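Local coordinates for protein putative 4-Hydroxy-2-oxoglutarate aldolase / 2-dehydro-3-deoxyphosphogluconate aldolase (Yersinia enterocolitica, PDB 3LM7) that is a putative aldolase of the KDGP aldolase family with a TIM-barrel fold, its own activity uncharacterised, at residues N9-R14 with E35-V40; L17-G22 with G230-E235; P92-Q97 with V115-I120; S160-F165 with F188-T193. One frame throughout, in Å; residues are numbered along the deposited sequence.

Interaction 1. Residues N9-R14 with E35-V40; sequences NYYRDR and EGHVLV
His37 meets the 9-14 loop at an edge and on one face of its ring, and this is where the contact is tight. Its ND1 donates to Asn9 O at 3.0 Å, with the acceptor lying in the plane of the imidazole but the donor standing 47° out of the carbonyl plane. On one face of the same ring lies Tyr11: CB sits 4.0 Å from the centroid of the His37 ring in a CH-pi contact, and the phenol turns its edge to that face in a T-shaped pair with the planes at 83°. Tyr11 reaches this place because its CG is anti to the backbone N (chi1 175°). Asn9 presses its CB against Gly36 O at 3.4 Å, and its amide lies aslant to the imidazole. Water 1 bridges Asn9 N (2.8 Å) and Val38 O (2.9 Å).

The loose, solvent side is that of exposed Glu35, which barely touches the loop; ending the preceding helix in a Schellman motif, it extends instead to a salt bridge with Lys245.

Helix 234-247 packs on Tyr11 and His37 through Val244 and Leu241, while strand 38-43, which starts at Val38, runs beside strand 17-20 in the parallel sheet.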
loop_
_atom_site.group_PDB
_atom_site.type_symbol
_atom_site.label_atom_id
_atom_site.label_comp_id
_atom_site.label_asym_id
_atom_site.label_seq_id
_atom_site.Cartn_x
_atom_site.Cartn_y
_atom_site.Cartn_z
ATOM N N ASN A 9 2.742 7.245 -11.952
ATOM C CA ASN A 9 1.317 6.889 -12.219
ATOM C C ASN A 9 1.151 5.387 -12.190
ATOM O O ASN A 9 1.082 4.727 -13.219
ATOM C CB ASN A 9 0.900 7.387 -13.618
ATOM C CG ASN A 9 -0.635 7.183 -13.904
ATOM O OD1 ASN A 9 -1.460 6.816 -12.997
ATOM N ND2 ASN A 9 -1.021 7.424 -15.203
ATOM N N TYR A 10 1.074 4.819 -10.999
ATOM C CA TYR A 10 0.948 3.401 -10.899
ATOM C C TYR A 10 -0.420 3.012 -11.424
ATOM O O TYR A 10 -1.405 3.686 -11.184
ATOM C CB TYR A 10 0.978 2.961 -9.434
ATOM C CG TYR A 10 2.245 3.396 -8.706
ATOM C CD1 TYR A 10 3.407 2.636 -8.766
ATOM C CD2 TYR A 10 2.225 4.558 -7.886
ATOM C CE1 TYR A 10 4.595 3.022 -8.080
ATOM C CE2 TYR A 10 3.372 4.937 -7.196
ATOM C CZ TYR A 10 4.545 4.164 -7.292
ATOM O OH TYR A 10 5.619 4.555 -6.507
ATOM N N TYR A 11 -0.461 1.883 -12.086
ATOM C CA TYR A 11 -1.746 1.367 -12.522
ATOM C C TYR A 11 -2.440 0.797 -11.300
ATOM O O TYR A 11 -1.877 -0.094 -10.595
ATOM C CB TYR A 11 -1.537 0.281 -13.545
ATOM C CG TYR A 11 -2.852 -0.397 -13.951
ATOM C CD1 TYR A 11 -3.745 0.248 -14.884
ATOM C CD2 TYR A 11 -3.191 -1.647 -13.435
ATOM C CE1 TYR A 11 -4.955 -0.382 -15.281
ATOM C CE2 TYR A 11 -4.402 -2.272 -13.805
ATOM C CZ TYR A 11 -5.255 -1.630 -14.730
ATOM O OH TYR A 11 -6.413 -2.268 -15.061
ATOM N N ARG A 12 -3.681 1.258 -11.051
ATOM C CA ARG A 12 -4.445 0.857 -9.832
ATOM C C ARG A 12 -3.616 0.871 -8.565
ATOM O O ARG A 12 -3.750 -0.011 -7.687
ATOM C CB ARG A 12 -5.065 -0.543 -9.989
ATOM C CG ARG A 12 -6.104 -0.560 -11.125
ATOM C CD ARG A 12 -7.016 -1.751 -11.019
ATOM N NE ARG A 12 -7.993 -1.539 -12.080
ATOM C CZ ARG A 12 -8.948 -2.400 -12.410
ATOM N NH1 ARG A 12 -9.072 -3.534 -11.709
ATOM N NH2 ARG A 12 -9.777 -2.119 -13.436
ATOM N N ASP A 13 -2.751 1.868 -8.480
ATOM C CA ASP A 13 -1.945 2.099 -7.297
ATOM C C ASP A 13 -1.042 0.994 -6.918
ATOM O O ASP A 13 -0.605 0.965 -5.771
ATOM C CB ASP A 13 -2.810 2.419 -6.082
ATOM C CG ASP A 13 -2.892 3.891 -5.861
ATOM O OD1 ASP A 13 -1.778 4.569 -5.718
ATOM O OD2 ASP A 13 -4.055 4.354 -5.921
ATOM N N ARG A 14 -0.691 0.146 -7.891
ATOM C CA ARG A 14 0.139 -1.012 -7.561
ATOM C C ARG A 14 1.405 -1.100 -8.371
ATOM O O ARG A 14 2.448 -1.407 -7.811
ATOM C CB ARG A 14 -0.614 -2.340 -7.723
ATOM C CG ARG A 14 -1.722 -2.638 -6.729
ATOM C CD ARG A 14 -1.218 -2.812 -5.265
ATOM N NE ARG A 14 -0.288 -3.911 -4.900
ATOM C CZ ARG A 14 -0.630 -5.183 -4.697
ATOM N NH1 ARG A 14 -1.869 -5.582 -4.984
ATOM N NH2 ARG A 14 0.272 -6.096 -4.295
ATOM N N GLU A 35 -0.252 4.150 -21.611
ATOM C CA GLU A 35 -1.405 4.887 -21.034
ATOM C C GLU A 35 -0.951 5.673 -19.794
ATOM O O GLU A 35 -1.702 5.784 -18.825
ATOM C CB GLU A 35 -2.577 3.948 -20.680
ATOM C CG GLU A 35 -3.149 3.340 -22.020
ATOM C CD GLU A 35 -4.229 2.326 -21.864
ATOM O OE1 GLU A 35 -4.716 2.037 -20.749
ATOM O OE2 GLU A 35 -4.592 1.804 -22.923
ATOM N N GLY A 36 0.278 6.200 -19.867
ATOM C CA GLY A 36 0.883 6.922 -18.760
ATOM C C GLY A 36 1.434 6.107 -17.579
ATOM O O GLY A 36 2.050 6.722 -16.703
ATOM N N HIS A 37 1.218 4.784 -17.537
ATOM C CA HIS A 37 1.652 3.953 -16.376
ATOM C C HIS A 37 3.127 3.490 -16.534
ATOM O O HIS A 37 3.457 2.284 -16.486
ATOM C CB HIS A 37 0.725 2.738 -16.158
ATOM C CG HIS A 37 -0.708 3.122 -16.010
ATOM N ND1 HIS A 37 -1.173 3.893 -14.961
ATOM C CD2 HIS A 37 -1.781 2.868 -16.804
ATOM C CE1 HIS A 37 -2.477 4.096 -15.116
ATOM N NE2 HIS A 37 -2.857 3.505 -16.237
ATOM N N VAL A 38 3.996 4.489 -16.655
ATOM C CA VAL A 38 5.385 4.266 -16.982
ATOM C C VAL A 38 6.210 5.428 -16.466
ATOM O O VAL A 38 5.742 6.556 -16.338
ATOM C CB VAL A 38 5.581 4.062 -18.507
ATOM C CG1 VAL A 38 5.257 5.404 -19.341
ATOM C CG2 VAL A 38 6.937 3.542 -18.846
ATOM N N LEU A 39 7.434 5.078 -16.130
ATOM C CA LEU A 39 8.507 5.987 -15.879
ATOM C C LEU A 39 9.541 5.755 -16.993
ATOM O O LEU A 39 9.959 4.608 -17.291
ATOM C CB LEU A 39 9.141 5.691 -14.509
ATOM C CG LEU A 39 8.172 5.925 -13.343
ATOM C CD1 LEU A 39 8.688 5.137 -12.094
ATOM C CD2 LEU A 39 8.090 7.468 -13.108
ATOM N N VAL A 40 9.911 6.843 -17.658
ATOM C CA VAL A 40 10.800 6.790 -18.770
ATOM C C VAL A 40 12.182 7.152 -18.335
ATOM O O VAL A 40 12.381 8.280 -17.800
ATOM C CB VAL A 40 10.276 7.840 -19.820
ATOM C CG1 VAL A 40 11.244 7.975 -20.935
ATOM C CG2 VAL A 40 8.899 7.404 -20.297
HETATM O O HOH W 1 4.462 7.818 -14.078
#

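Interaction 2. Residues L17-G22 with G230-E235; sequences LNVLAG and GNTRPE
The C-terminal end of strand 17-20, a strand of the parallel barrel sheet, meets the short segment that leads into helix 234-247, and Thr232 joins the two. Its OG1 donates to Leu20 O across only 2.5 Å, a short bond in which the hydroxyl lies 19° from the carbonyl plane. Thr232 OG1 is anti to the carbonyl carbon of its own residue (chi1 -67°), which turns the hydroxyl to Leu20 and sends CG2 toward the strand. That methyl touches Val19 CG2 at 4.2 Å, the two side chains crossing at about a right angle.

Water 2 completes a small polar cluster: it donates to Thr232 OG1 at 2.8 Å and accepts from Leu20 N at 2.9 Å. Both backbone polar groups of Leu20 are thus engaged, one directly by the hydroxyl and one through the water.

Farther along, Gly22 comes close to 230-231. Its CA lies 3.4 Å from Gly230 O in a CA-H...O contact, and Asn231 OD1 approaches the same CA. The bare CA of Gly22 allows this close approach. Asn26 of helix 24-33 bonds both Gly22 N and Thr232 O.

One threonine hydroxyl, giving its proton to a carbonyl and accepting from a water, therefore ties the strand end to the approach of the last helix through polar bonds, with little apolar packing.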
loop_
_atom_site.group_PDB
_atom_site.type_symbol
_atom_site.label_atom_id
_atom_site.label_comp_id
_atom_site.label_asym_id
_atom_site.label_seq_id
_atom_site.Cartn_x
_atom_site.Cartn_y
_atom_site.Cartn_z
ATOM N N LEU A 17 5.498 0.715 -14.827
ATOM C CA LEU A 17 6.619 0.199 -15.606
ATOM C C LEU A 17 7.769 1.180 -15.521
ATOM O O LEU A 17 7.559 2.379 -15.335
ATOM C CB LEU A 17 6.217 0.052 -17.122
ATOM C CG LEU A 17 5.021 -0.838 -17.358
ATOM C CD1 LEU A 17 4.752 -0.781 -18.879
ATOM C CD2 LEU A 17 5.259 -2.325 -16.915
ATOM N N ASN A 18 8.992 0.702 -15.750
ATOM C CA ASN A 18 10.113 1.567 -15.975
ATOM C C ASN A 18 10.933 1.091 -17.171
ATOM O O ASN A 18 11.488 -0.029 -17.151
ATOM C CB ASN A 18 10.940 1.681 -14.626
ATOM C CG ASN A 18 12.050 2.760 -14.630
ATOM O OD1 ASN A 18 12.299 3.428 -13.559
ATOM N ND2 ASN A 18 12.788 2.887 -15.717
ATOM N N VAL A 19 11.076 1.947 -18.204
ATOM C CA VAL A 19 11.754 1.500 -19.425
ATOM C C VAL A 19 12.539 2.684 -19.865
ATOM O O VAL A 19 12.278 3.805 -19.420
ATOM C CB VAL A 19 10.687 1.027 -20.559
ATOM C CG1 VAL A 19 9.731 -0.038 -20.017
ATOM C CG2 VAL A 19 9.824 2.227 -21.014
ATOM N N LEU A 20 13.522 2.482 -20.727
ATOM C CA LEU A 20 14.378 3.571 -21.180
ATOM C C LEU A 20 13.847 4.233 -22.449
ATOM O O LEU A 20 13.233 3.580 -23.267
ATOM C CB LEU A 20 15.787 3.024 -21.503
ATOM C CG LEU A 20 16.523 2.396 -20.320
ATOM C CD1 LEU A 20 17.903 1.890 -20.766
ATOM C CD2 LEU A 20 16.597 3.351 -19.043
ATOM N N ALA A 21 14.145 5.508 -22.636
ATOM C CA ALA A 21 13.819 6.172 -23.907
ATOM C C ALA A 21 15.065 6.266 -24.755
ATOM O O ALA A 21 16.130 6.590 -24.252
ATOM C CB ALA A 21 13.217 7.581 -23.662
ATOM N N GLY A 22 14.945 6.034 -26.054
ATOM C CA GLY A 22 16.126 6.235 -26.909
ATOM C C GLY A 22 16.137 7.626 -27.543
ATOM O O GLY A 22 17.125 7.993 -28.205
ATOM N N GLY A 230 18.189 2.046 -30.916
ATOM C CA GLY A 230 18.278 2.348 -29.477
ATOM C C GLY A 230 16.914 2.639 -28.841
ATOM O O GLY A 230 16.834 3.006 -27.674
ATOM N N ASN A 231 15.841 2.483 -29.585
ATOM C CA ASN A 231 14.525 2.858 -29.076
ATOM C C ASN A 231 13.761 1.692 -28.480
ATOM O O ASN A 231 13.671 0.585 -29.061
ATOM C CB ASN A 231 13.645 3.490 -30.177
ATOM C CG ASN A 231 14.096 4.893 -30.611
ATOM O OD1 ASN A 231 14.898 5.592 -29.959
ATOM N ND2 ASN A 231 13.487 5.349 -31.673
ATOM N N THR A 232 13.168 1.944 -27.321
ATOM C CA THR A 232 12.252 0.964 -26.729
ATOM C C THR A 232 11.028 0.790 -27.623
ATOM O O THR A 232 10.419 1.808 -28.030
ATOM C CB THR A 232 11.836 1.398 -25.273
ATOM O OG1 THR A 232 13.008 1.327 -24.431
ATOM C CG2 THR A 232 10.745 0.524 -24.724
ATOM N N ARG A 233 10.657 -0.456 -27.903
ATOM C CA ARG A 233 9.540 -0.738 -28.807
ATOM C C ARG A 233 8.219 -0.387 -28.168
ATOM O O ARG A 233 7.839 -1.029 -27.190
ATOM C CB ARG A 233 9.526 -2.206 -29.220
ATOM C CG ARG A 233 10.710 -2.602 -30.130
ATOM C CD ARG A 233 10.616 -4.131 -30.509
ATOM N NE ARG A 233 11.950 -4.622 -30.834
ATOM C CZ ARG A 233 12.755 -5.279 -30.013
ATOM N NH1 ARG A 233 12.351 -5.603 -28.813
ATOM N NH2 ARG A 233 13.974 -5.637 -30.434
ATOM N N PRO A 234 7.490 0.612 -28.711
ATOM C CA PRO A 234 6.196 0.937 -28.095
ATOM C C PRO A 234 5.246 -0.225 -28.114
ATOM O O PRO A 234 4.450 -0.346 -27.181
ATOM C CB PRO A 234 5.688 2.168 -28.884
ATOM C CG PRO A 234 6.980 2.751 -29.449
ATOM C CD PRO A 234 7.878 1.606 -29.732
ATOM N N GLU A 235 5.342 -1.140 -29.091
ATOM C CA GLU A 235 4.424 -2.293 -29.036
ATOM C C GLU A 235 4.771 -3.314 -27.875
ATOM O O GLU A 235 3.871 -4.015 -27.324
ATOM C CB GLU A 235 4.351 -3.007 -30.392
ATOM C CG GLU A 235 5.693 -3.631 -30.906
ATOM C CD GLU A 235 6.674 -2.637 -31.619
ATOM O OE1 GLU A 235 6.614 -1.366 -31.422
ATOM O OE2 GLU A 235 7.579 -3.161 -32.353
HETATM O O HOH W 2 13.805 -0.047 -22.122
#

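Interaction 3. Residues P92-Q97 with V115-I120; sequences PQHVNQ and VVNGLI
Backbone bonds set the frame between 92-97 and 115-120, which pair in parallel, His94 opposite Val115 and Val95 opposite Val116. Val115 N donates to Gln93 O, Val95 N to Val115 O at 2.7 Å, and Asn117 N to Val95 O; beyond these, Leu119 N reaches Gln97 O at 2.9 Å.

Side-chain polar bonds centre on Asn117, whose amide takes two partners of the facing segment. Its OD1 accepts from Gln97 N at 2.9 Å, a side chain standing in for a backbone carbonyl. Its ND2 gives to Asn96 OD1 at 2.9 Å, with that oxygen in the plane of the Asn117 amide but the donor 49° above the carbonyl plane of Asn96. Asn117 CG lies between the backbone N and the carbonyl carbon (chi1 70°), folding the amide back over the neighbouring strand. Asn96 OD1 also receives Lys163 NZ, and Asn117 ND2 also bonds Glu191 OE1.

Apolar and ring contacts are fewer. His94 CD2 rests against Val115 CG1 at 3.5 Å, while its CE1 lies 3.4 Å from Asn117 ND2, the ring and amide planes 74° apart. Toward helices 80-90 and 102-109, Val95 CB meets Val116 CG2 at 4.3 Å. The His94 nitrogens bond Ser69 and Glu191.

These two strands of a beta-alpha-beta unit therefore bring a buried polar network to the barrel interior: two bonds fix the rotation of the Asn117 amide, and the buried oxygen Asn96 OD1 is satisfied by two donors, the Asn117 amide and Lys163 NZ.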
loop_
_atom_site.group_PDB
_atom_site.type_symbol
_atom_site.label_atom_id
_atom_site.label_comp_id
_atom_site.label_asym_id
_atom_site.label_seq_id
_atom_site.Cartn_x
_atom_site.Cartn_y
_atom_site.Cartn_z
ATOM N N PRO A 92 12.086 14.945 -10.592
ATOM C CA PRO A 92 11.348 13.943 -11.331
ATOM C C PRO A 92 10.439 13.132 -10.431
ATOM O O PRO A 92 10.387 13.380 -9.185
ATOM C CB PRO A 92 12.476 13.017 -11.849
ATOM C CG PRO A 92 13.398 12.927 -10.627
ATOM C CD PRO A 92 13.402 14.422 -10.134
ATOM N N GLN A 93 9.751 12.143 -11.033
ATOM C CA GLN A 93 8.950 11.200 -10.264
ATOM C C GLN A 93 9.790 10.088 -9.646
ATOM O O GLN A 93 9.365 9.481 -8.667
ATOM C CB GLN A 93 7.845 10.555 -11.113
ATOM C CG GLN A 93 6.673 11.582 -11.295
ATOM C CD GLN A 93 5.655 11.080 -12.319
ATOM O OE1 GLN A 93 5.731 9.934 -12.762
ATOM N NE2 GLN A 93 4.706 11.966 -12.734
ATOM N N HIS A 94 10.972 9.864 -10.179
ATOM C CA HIS A 94 11.724 8.661 -9.813
ATOM C C HIS A 94 13.217 8.874 -9.989
ATOM O O HIS A 94 13.647 9.508 -10.990
ATOM C CB HIS A 94 11.294 7.486 -10.750
ATOM C CG HIS A 94 11.896 6.174 -10.348
ATOM N ND1 HIS A 94 13.067 5.707 -10.893
ATOM C CD2 HIS A 94 11.496 5.240 -9.440
ATOM C CE1 HIS A 94 13.341 4.519 -10.378
ATOM N NE2 HIS A 94 12.411 4.222 -9.482
ATOM N N VAL A 95 14.015 8.300 -9.060
ATOM C CA VAL A 95 15.459 8.450 -9.139
ATOM C C VAL A 95 16.078 7.073 -8.887
ATOM O O VAL A 95 15.676 6.405 -7.927
ATOM C CB VAL A 95 15.967 9.403 -7.998
ATOM C CG1 VAL A 95 17.540 9.448 -7.883
ATOM C CG2 VAL A 95 15.356 10.867 -8.176
ATOM N N ASN A 96 17.019 6.653 -9.735
ATOM C CA ASN A 96 17.753 5.433 -9.494
ATOM C C ASN A 96 18.974 5.807 -8.656
ATOM O O ASN A 96 19.772 6.659 -9.083
ATOM C CB ASN A 96 18.265 4.815 -10.801
ATOM C CG ASN A 96 17.136 4.139 -11.608
ATOM O OD1 ASN A 96 16.724 3.001 -11.317
ATOM N ND2 ASN A 96 16.601 4.870 -12.566
ATOM N N GLN A 97 19.206 5.108 -7.544
ATOM C CA GLN A 97 20.450 5.331 -6.799
ATOM C C GLN A 97 21.125 4.008 -6.396
ATOM O O GLN A 97 20.474 2.975 -6.321
ATOM C CB GLN A 97 20.255 6.174 -5.504
ATOM C CG GLN A 97 20.471 7.717 -5.695
ATOM C CD GLN A 97 21.905 8.029 -6.115
ATOM O OE1 GLN A 97 22.768 7.138 -6.155
ATOM N NE2 GLN A 97 22.133 9.258 -6.545
ATOM N N VAL A 115 10.140 9.040 -5.882
ATOM C CA VAL A 115 10.617 7.701 -5.497
ATOM C C VAL A 115 12.117 7.583 -5.697
ATOM O O VAL A 115 12.601 7.833 -6.792
ATOM C CB VAL A 115 9.885 6.586 -6.374
ATOM C CG1 VAL A 115 10.506 5.193 -6.109
ATOM C CG2 VAL A 115 8.382 6.569 -5.962
ATOM N N VAL A 116 12.849 7.202 -4.634
ATOM C CA VAL A 116 14.272 6.988 -4.714
ATOM C C VAL A 116 14.562 5.527 -4.385
ATOM O O VAL A 116 14.320 5.056 -3.223
ATOM C CB VAL A 116 15.001 7.853 -3.639
ATOM C CG1 VAL A 116 16.532 7.617 -3.734
ATOM C CG2 VAL A 116 14.648 9.348 -3.948
ATOM N N ASN A 117 15.019 4.767 -5.398
ATOM C CA ASN A 117 15.360 3.373 -5.120
ATOM C C ASN A 117 16.811 3.258 -4.601
ATOM O O ASN A 117 17.629 4.228 -4.675
ATOM C CB ASN A 117 15.080 2.474 -6.366
ATOM C CG ASN A 117 16.047 2.713 -7.535
ATOM O OD1 ASN A 117 17.220 2.983 -7.345
ATOM N ND2 ASN A 117 15.552 2.514 -8.763
ATOM N N GLY A 118 17.153 2.087 -4.081
ATOM C CA GLY A 118 18.512 1.895 -3.596
ATOM C C GLY A 118 18.925 0.513 -4.115
ATOM O O GLY A 118 18.259 -0.468 -3.843
ATOM N N LEU A 119 20.041 0.476 -4.827
ATOM C CA LEU A 119 20.498 -0.755 -5.479
ATOM C C LEU A 119 21.191 -1.658 -4.466
ATOM O O LEU A 119 22.182 -1.241 -3.830
ATOM C CB LEU A 119 21.494 -0.422 -6.618
ATOM C CG LEU A 119 21.747 -1.555 -7.659
ATOM C CD1 LEU A 119 22.446 -0.938 -8.969
ATOM C CD2 LEU A 119 22.638 -2.636 -7.052
ATOM N N ILE A 120 20.638 -2.868 -4.299
ATOM C CA ILE A 120 21.203 -3.911 -3.505
ATOM C C ILE A 120 21.072 -5.208 -4.306
ATOM O O ILE A 120 20.226 -5.291 -5.264
ATOM C CB ILE A 120 20.487 -4.086 -2.111
ATOM C CG1 ILE A 120 19.079 -4.656 -2.295
ATOM C CG2 ILE A 120 20.495 -2.736 -1.299
ATOM C CD1 ILE A 120 18.303 -4.842 -0.911
#

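Interaction 4. Residues S160-F165 with F188-T193; sequences SSVKFF and FWLEPT
Phe188 fills a hollow beside the start of strand 161-164: Ser160 C lies over one face of the Phe188 ring, CE2 comes within 3.4 Å of Ser161 C, and Val162 CG2 meets the ring at its edge, 3.8 Å from CD2. Trp189 packs CB against Ser160 O at 3.5 Å and brings CE3 to the Ser160 CB, so that aromatic side chains border this carbonyl from two directions. Next along, Val162 and Leu190 lie side by side and point the same way, CG1 to CD1 3.8 Å.

Thr193 is the bump at the other end, between Phe165 and Lys163. Its CG2 nestles against Phe165 CD1 at 3.5 Å, while its OG1 lies against the aliphatic chain of Lys163, 3.4 Å from CG. Lys163 bends at chi3 (-109°), carrying NZ off to Asn96 OD1.

Between these ends Ser161 OG donates to Glu191 OE2 at 2.7 Å, meeting the carboxylate from above its plane. Backbone bonds of a parallel pair, such as Val162 N to Trp189 O and Glu191 N to Val162 O, hold the strands together.

The pair closes a beta-alpha-beta unit whose helix 173-185 packs on Leu190 and Pro192, with helix 147-156 over Val162 and Phe188. On the opposite face, the Ser161 and Glu191 side chains lie beside those of strand 115-120.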
loop_
_atom_site.group_PDB
_atom_site.type_symbol
_atom_site.label_atom_id
_atom_site.label_comp_id
_atom_site.label_asym_id
_atom_site.label_seq_id
_atom_site.Cartn_x
_atom_site.Cartn_y
_atom_site.Cartn_z
ATOM N N SER A 160 12.868 4.964 -0.884
ATOM C CA SER A 160 11.442 4.548 -1.081
ATOM C C SER A 160 11.284 3.063 -1.424
ATOM O O SER A 160 10.216 2.455 -1.149
ATOM C CB SER A 160 10.830 5.315 -2.286
ATOM O OG SER A 160 11.044 6.701 -2.272
ATOM N N SER A 161 12.306 2.493 -2.057
ATOM C CA SER A 161 12.219 1.129 -2.651
ATOM C C SER A 161 13.570 0.439 -2.735
ATOM O O SER A 161 14.646 1.073 -2.744
ATOM C CB SER A 161 11.625 1.168 -4.069
ATOM O OG SER A 161 12.447 1.974 -4.895
ATOM N N VAL A 162 13.501 -0.864 -2.852
ATOM C CA VAL A 162 14.702 -1.642 -3.144
ATOM C C VAL A 162 14.772 -1.824 -4.663
ATOM O O VAL A 162 13.776 -2.274 -5.266
ATOM C CB VAL A 162 14.540 -3.059 -2.514
ATOM C CG1 VAL A 162 15.515 -4.151 -3.150
ATOM C CG2 VAL A 162 14.624 -2.963 -0.962
ATOM N N LYS A 163 15.939 -1.517 -5.271
ATOM C CA LYS A 163 16.144 -1.977 -6.637
ATOM C C LYS A 163 16.978 -3.269 -6.506
ATOM O O LYS A 163 18.039 -3.229 -5.907
ATOM C CB LYS A 163 16.937 -0.954 -7.453
ATOM C CG LYS A 163 17.194 -1.574 -8.842
ATOM C CD LYS A 163 18.271 -0.868 -9.643
ATOM C CE LYS A 163 17.565 -0.145 -10.780
ATOM N NZ LYS A 163 18.528 0.871 -11.361
ATOM N N PHE A 164 16.429 -4.418 -6.879
ATOM C CA PHE A 164 17.111 -5.666 -6.665
ATOM C C PHE A 164 17.733 -6.004 -7.998
ATOM O O PHE A 164 17.016 -6.357 -8.932
ATOM C CB PHE A 164 16.112 -6.723 -6.235
ATOM C CG PHE A 164 16.727 -8.003 -5.700
ATOM C CD1 PHE A 164 17.621 -7.987 -4.654
ATOM C CD2 PHE A 164 16.353 -9.225 -6.240
ATOM C CE1 PHE A 164 18.152 -9.176 -4.148
ATOM C CE2 PHE A 164 16.912 -10.468 -5.714
ATOM C CZ PHE A 164 17.755 -10.425 -4.704
ATOM N N PHE A 165 19.059 -5.951 -8.055
ATOM C CA PHE A 165 19.763 -5.995 -9.320
ATOM C C PHE A 165 21.146 -6.544 -9.069
ATOM O O PHE A 165 21.745 -6.186 -8.054
ATOM C CB PHE A 165 19.905 -4.551 -9.852
ATOM C CG PHE A 165 20.752 -4.465 -11.095
ATOM C CD1 PHE A 165 20.216 -4.781 -12.337
ATOM C CD2 PHE A 165 22.098 -4.042 -11.000
ATOM C CE1 PHE A 165 21.021 -4.700 -13.513
ATOM C CE2 PHE A 165 22.889 -3.926 -12.112
ATOM C CZ PHE A 165 22.353 -4.286 -13.399
ATOM N N PHE A 188 7.526 -1.783 2.363
ATOM C CA PHE A 188 8.524 -1.152 1.465
ATOM C C PHE A 188 8.274 -1.628 0.020
ATOM O O PHE A 188 7.567 -2.606 -0.221
ATOM C CB PHE A 188 9.960 -1.497 1.917
ATOM C CG PHE A 188 10.987 -0.444 1.600
ATOM C CD1 PHE A 188 10.873 0.854 2.131
ATOM C CD2 PHE A 188 12.138 -0.776 0.835
ATOM C CE1 PHE A 188 11.863 1.843 1.857
ATOM C CE2 PHE A 188 13.145 0.196 0.609
ATOM C CZ PHE A 188 13.002 1.509 1.135
ATOM N N TRP A 189 8.767 -0.855 -0.938
ATOM C CA TRP A 189 8.474 -1.077 -2.360
ATOM C C TRP A 189 9.614 -1.768 -3.050
ATOM O O TRP A 189 10.737 -1.830 -2.531
ATOM C CB TRP A 189 8.163 0.280 -3.020
ATOM C CG TRP A 189 7.038 1.015 -2.267
ATOM C CD1 TRP A 189 6.074 0.462 -1.402
ATOM C CD2 TRP A 189 6.763 2.410 -2.335
ATOM N NE1 TRP A 189 5.271 1.462 -0.916
ATOM C CE2 TRP A 189 5.645 2.663 -1.480
ATOM C CE3 TRP A 189 7.330 3.485 -3.074
ATOM C CZ2 TRP A 189 5.099 3.958 -1.310
ATOM C CZ3 TRP A 189 6.794 4.823 -2.859
ATOM C CH2 TRP A 189 5.685 5.013 -1.980
ATOM N N LEU A 190 9.352 -2.300 -4.249
ATOM C CA LEU A 190 10.334 -3.170 -4.875
ATOM C C LEU A 190 10.435 -2.949 -6.385
ATOM O O LEU A 190 9.391 -2.839 -7.080
ATOM C CB LEU A 190 9.903 -4.636 -4.617
ATOM C CG LEU A 190 10.828 -5.795 -5.102
ATOM C CD1 LEU A 190 12.296 -5.604 -4.650
ATOM C CD2 LEU A 190 10.282 -7.151 -4.531
ATOM N N GLU A 191 11.683 -2.927 -6.899
ATOM C CA GLU A 191 11.925 -2.682 -8.307
ATOM C C GLU A 191 12.801 -3.795 -8.858
ATOM O O GLU A 191 14.051 -3.682 -8.859
ATOM C CB GLU A 191 12.596 -1.293 -8.492
ATOM C CG GLU A 191 11.888 -0.181 -7.674
ATOM C CD GLU A 191 12.257 1.207 -8.117
ATOM O OE1 GLU A 191 12.886 1.346 -9.198
ATOM O OE2 GLU A 191 11.808 2.161 -7.469
ATOM N N PRO A 192 12.183 -4.912 -9.294
ATOM C CA PRO A 192 13.018 -5.982 -9.862
ATOM C C PRO A 192 13.664 -5.543 -11.167
ATOM O O PRO A 192 13.004 -4.892 -12.008
ATOM C CB PRO A 192 12.022 -7.125 -10.138
ATOM C CG PRO A 192 10.686 -6.438 -10.235
ATOM C CD PRO A 192 10.738 -5.233 -9.336
ATOM N N THR A 193 14.952 -5.847 -11.341
ATOM C CA THR A 193 15.676 -5.276 -12.503
ATOM C C THR A 193 16.725 -6.313 -12.919
ATOM O O THR A 193 17.471 -6.849 -12.052
ATOM C CB THR A 193 16.483 -3.996 -12.152
ATOM O OG1 THR A 193 15.654 -2.996 -11.543
ATOM C CG2 THR A 193 17.140 -3.354 -13.367
#

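How the interactions relate
Interactions 3 and 4 are buried strand pairings, their centres about 9 Å apart, and adjoin: Val116 O lies 2.8 Å from Ser160 N, where strands 115-120 and 161-164 run side by side. Lys163 and Glu191 of interaction 4 bond into the asparagine and histidine cluster of interaction 3. Interactions 1 and 2 lie farther out, one at the surface and one partly buried, and combine one direct hydrogen bond each with a bridging water rather than forming strand ladders. They too are joined through the sheet, Leu39 N reaching Leu17 O at 2.8 Å. Helix 234-247 packs on His37 in interaction 1 and starts within interaction 2.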